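Local coordinates for protein parahox neighbor (Phaeodactylum tricornutum CCAP 1055/1, PDB 5Z5M) that probably converts 5-hydroxyisourate to (S)-allantoin, joining a hydroxyisourate hydrolase and an OHCU decarboxylase in a single chain, at residues I201-L206 with P230-G235. Residues are numbered along the deposited sequence; the frame is centred on the assembly and turned at random.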
ATOM      1  N   ILE A 201     -17.705   5.587  11.383  1.00  9.54           N
ATOM      2  CA  ILE A 201     -16.343   5.710  11.882  1.00  8.86           C
ATOM      3  C   ILE A 201     -16.376   6.280  13.292  1.00 11.43           C
ATOM      4  O   ILE A 201     -16.952   7.342  13.512  1.00 14.29           O
ATOM      5  CB  ILE A 201     -15.480   6.630  10.998  1.00  8.23           C
ATOM      6  CG1 ILE A 201     -15.396   6.113   9.559  1.00 13.13           C
ATOM      7  CG2 ILE A 201     -14.084   6.764  11.595  1.00 12.34           C
ATOM      8  CD1 ILE A 201     -14.687   7.079   8.600  1.00 10.38           C
ATOM      9  N   HIS A 202     -15.779   5.571  14.248  1.00  7.71           N
ATOM     10  CA  HIS A 202     -15.645   6.097  15.600  1.00  8.35           C
ATOM     11  C   HIS A 202     -14.201   6.506  15.875  1.00 11.62           C
ATOM     12  O   HIS A 202     -13.275   6.042  15.207  1.00  8.06           O
ATOM     13  CB  HIS A 202     -16.110   5.072  16.636  1.00  8.67           C
ATOM     14  CG  HIS A 202     -17.567   4.746  16.539  1.00 21.61           C
ATOM     15  ND1 HIS A 202     -18.174   3.792  17.333  1.00 22.91           N
ATOM     16  CD2 HIS A 202     -18.539   5.247  15.746  1.00 16.16           C
ATOM     17  CE1 HIS A 202     -19.455   3.721  17.026  1.00 24.63           C
ATOM     18  NE2 HIS A 202     -19.707   4.591  16.064  1.00 29.25           N
ATOM     19  N   LEU A 203     -14.031   7.398  16.845  1.00  9.38           N
ATOM     20  CA  LEU A 203     -12.715   7.883  17.248  1.00  8.47           C
ATOM     21  C   LEU A 203     -12.614   7.924  18.769  1.00  9.63           C
ATOM     22  O   LEU A 203     -13.445   8.547  19.437  1.00 11.78           O
ATOM     23  CB  LEU A 203     -12.443   9.279  16.664  1.00  7.22           C
ATOM     24  CG  LEU A 203     -11.061   9.875  16.965  1.00  6.00           C
ATOM     25  CD1 LEU A 203      -9.940   8.974  16.444  1.00  7.00           C
ATOM     26  CD2 LEU A 203     -10.935  11.291  16.380  1.00 11.09           C
ATOM     27  N   HIS A 204     -11.612   7.238  19.308  1.00  8.06           N
ATOM     28  CA  HIS A 204     -11.305   7.286  20.736  1.00  8.68           C
ATOM     29  C   HIS A 204      -9.951   7.915  20.981  1.00  9.63           C
ATOM     30  O   HIS A 204      -9.045   7.764  20.169  1.00 10.03           O
ATOM     31  CB  HIS A 204     -11.303   5.887  21.353  1.00  9.48           C
ATOM     32  CG  HIS A 204     -12.660   5.285  21.493  1.00 14.11           C
ATOM     33  ND1 HIS A 204     -13.354   4.757  20.425  1.00 16.31           N
ATOM     34  CD2 HIS A 204     -13.457   5.118  22.577  1.00 17.98           C
ATOM     35  CE1 HIS A 204     -14.515   4.291  20.843  1.00 28.44           C
ATOM     36  NE2 HIS A 204     -14.603   4.499  22.146  1.00 22.87           N
ATOM     37  N   ARG A 205      -9.817   8.611  22.105  1.00  7.18           N
ATOM     38  CA  ARG A 205      -8.498   8.978  22.615  1.00 10.81           C
ATOM     39  C   ARG A 205      -8.061   7.934  23.636  1.00 14.82           C
ATOM     40  O   ARG A 205      -8.789   7.645  24.584  1.00 17.07           O
ATOM     41  CB  ARG A 205      -8.507  10.368  23.249  1.00 11.63           C
ATOM     42  CG  ARG A 205      -7.111  10.862  23.648  1.00 12.43           C
ATOM     43  CD  ARG A 205      -7.157  12.224  24.337  1.00 18.80           C
ATOM     44  NE  ARG A 205      -7.550  13.295  23.429  1.00 15.06           N
ATOM     45  CZ  ARG A 205      -8.729  13.909  23.454  1.00 18.33           C
ATOM     46  NH1 ARG A 205      -9.645  13.573  24.355  1.00 15.57           N
ATOM     47  NH2 ARG A 205      -8.991  14.873  22.583  1.00 19.49           N
ATOM     48  N   LEU A 206      -6.878   7.362  23.437  1.00 11.10           N
ATOM     49  CA  LEU A 206      -6.401   6.292  24.313  1.00 15.73           C
ATOM     50  C   LEU A 206      -5.477   6.812  25.400  1.00 16.79           C
ATOM     51  O   LEU A 206      -5.402   6.237  26.485  1.00 17.70           O
ATOM     52  CB  LEU A 206      -5.680   5.211  23.509  1.00 16.62           C
ATOM     53  CG  LEU A 206      -6.468   4.513  22.396  1.00 19.25           C
ATOM     54  CD1 LEU A 206      -5.709   3.289  21.904  1.00 23.65           C
ATOM     55  CD2 LEU A 206      -7.864   4.138  22.856  1.00 22.13           C
ATOM     56  N   PRO A 230     -13.629  18.193   9.921  1.00 18.70           N
ATOM     57  CA  PRO A 230     -12.593  17.575  10.760  1.00 15.36           C
ATOM     58  C   PRO A 230     -13.158  16.922  12.012  1.00 14.17           C
ATOM     59  O   PRO A 230     -14.111  17.433  12.598  1.00 17.63           O
ATOM     60  CB  PRO A 230     -11.688  18.755  11.130  1.00 23.52           C
ATOM     61  CG  PRO A 230     -11.897  19.744  10.027  1.00 24.66           C
ATOM     62  CD  PRO A 230     -13.340  19.611   9.642  1.00 23.53           C
ATOM     63  N   ALA A 231     -12.576  15.793  12.401  1.00 12.13           N
ATOM     64  CA  ALA A 231     -13.002  15.067  13.589  1.00 12.18           C
ATOM     65  C   ALA A 231     -12.649  15.831  14.858  1.00 14.25           C
ATOM     66  O   ALA A 231     -13.397  15.824  15.835  1.00 14.60           O
ATOM     67  CB  ALA A 231     -12.365  13.673  13.611  1.00  7.86           C
ATOM     68  N   LEU A 232     -11.487  16.471  14.840  1.00 11.54           N
ATOM     69  CA  LEU A 232     -11.015  17.261  15.964  1.00  7.14           C
ATOM     70  C   LEU A 232     -10.455  18.570  15.429  1.00 15.84           C
ATOM     71  O   LEU A 232      -9.838  18.583  14.367  1.00 12.24           O
ATOM     72  CB  LEU A 232      -9.946  16.504  16.752  1.00 10.40           C
ATOM     73  CG  LEU A 232     -10.401  15.195  17.403  1.00 16.89           C
ATOM     74  CD1 LEU A 232      -9.223  14.484  18.046  1.00 15.61           C
ATOM     75  CD2 LEU A 232     -11.501  15.457  18.423  1.00 20.70           C
ATOM     76  N   LYS A 233     -10.668  19.662  16.159  1.00 11.44           N
ATOM     77  CA  LYS A 233     -10.215  20.979  15.709  1.00 14.94           C
ATOM     78  C   LYS A 233      -9.793  21.879  16.874  1.00 13.06           C
ATOM     79  O   LYS A 233     -10.572  22.125  17.797  1.00 16.07           O
ATOM     80  CB  LYS A 233     -11.323  21.664  14.895  1.00 19.28           C
ATOM     81  CG  LYS A 233     -10.932  23.014  14.313  1.00 35.84           C
ATOM     82  CD  LYS A 233     -12.004  23.551  13.370  1.00 33.50           C
ATOM     83  CE  LYS A 233     -11.626  24.924  12.825  1.00 43.76           C
ATOM     84  NZ  LYS A 233     -12.591  25.405  11.792  1.00 39.59           N
ATOM     85  N   GLY A 234      -8.558  22.368  16.836  1.00 13.64           N
ATOM     86  CA  GLY A 234      -8.134  23.378  17.789  1.00 16.78           C
ATOM     87  C   GLY A 234      -7.575  22.823  19.082  1.00 11.08           C
ATOM     88  O   GLY A 234      -7.775  21.653  19.413  1.00 15.46           O
ATOM     89  N   GLY A 235      -6.883  23.682  19.826  1.00 16.57           N
ATOM     90  CA  GLY A 235      -6.090  23.261  20.964  1.00 17.25           C
ATOM     91  C   GLY A 235      -6.835  22.634  22.128  1.00 17.79           C
ATOM     92  O   GLY A 235      -6.210  22.083  23.027  1.00 22.52           O
TER
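L203 meets A231 and L232 through one methyl group, CD2, and no hydrogen bond joins 201-206 to 230-235. The CA atoms of L203 and A231 are 8.1 Å apart, so side chains alone bridge the gap. The side chain of L203 points at the other segment; CG stands anti to the backbone N (chi1 -177°), and CD2, anti to CA, forms the far end that makes the contact. There L203 CD2 lies 3.9 Å from A231 CB and 4.0 Å from L232 CD1, ordinary van der Waals separations. L232 also brings CG to this methyl, the two leucines running at a slant. All three residues are buried, yet only 130 Å² is covered in total, a small apolar contact. R205 leaves the strand to one side, and only the far end of its chain swings near 230-235, with NH2 4.6 Å from L232 CD1. NE and NH1 donate hydrogen bonds to the Y243 hydroxyl and the carbonyl O of M211, and NH2 a weak one to the carbonyl O of E237. Strand 200-207 is an inner strand of the antiparallel four-stranded sheet, between 213-219 and 241-248, whereas the short, weakly bonded strand about 232-233 lies antiparallel to 182-189 in the other sheet. The contact thus spans the interior of the transthyretin-like β-sandwich, where L203 also touches V215, W245 and L183, A231 packs on F218, and L232 on Y243.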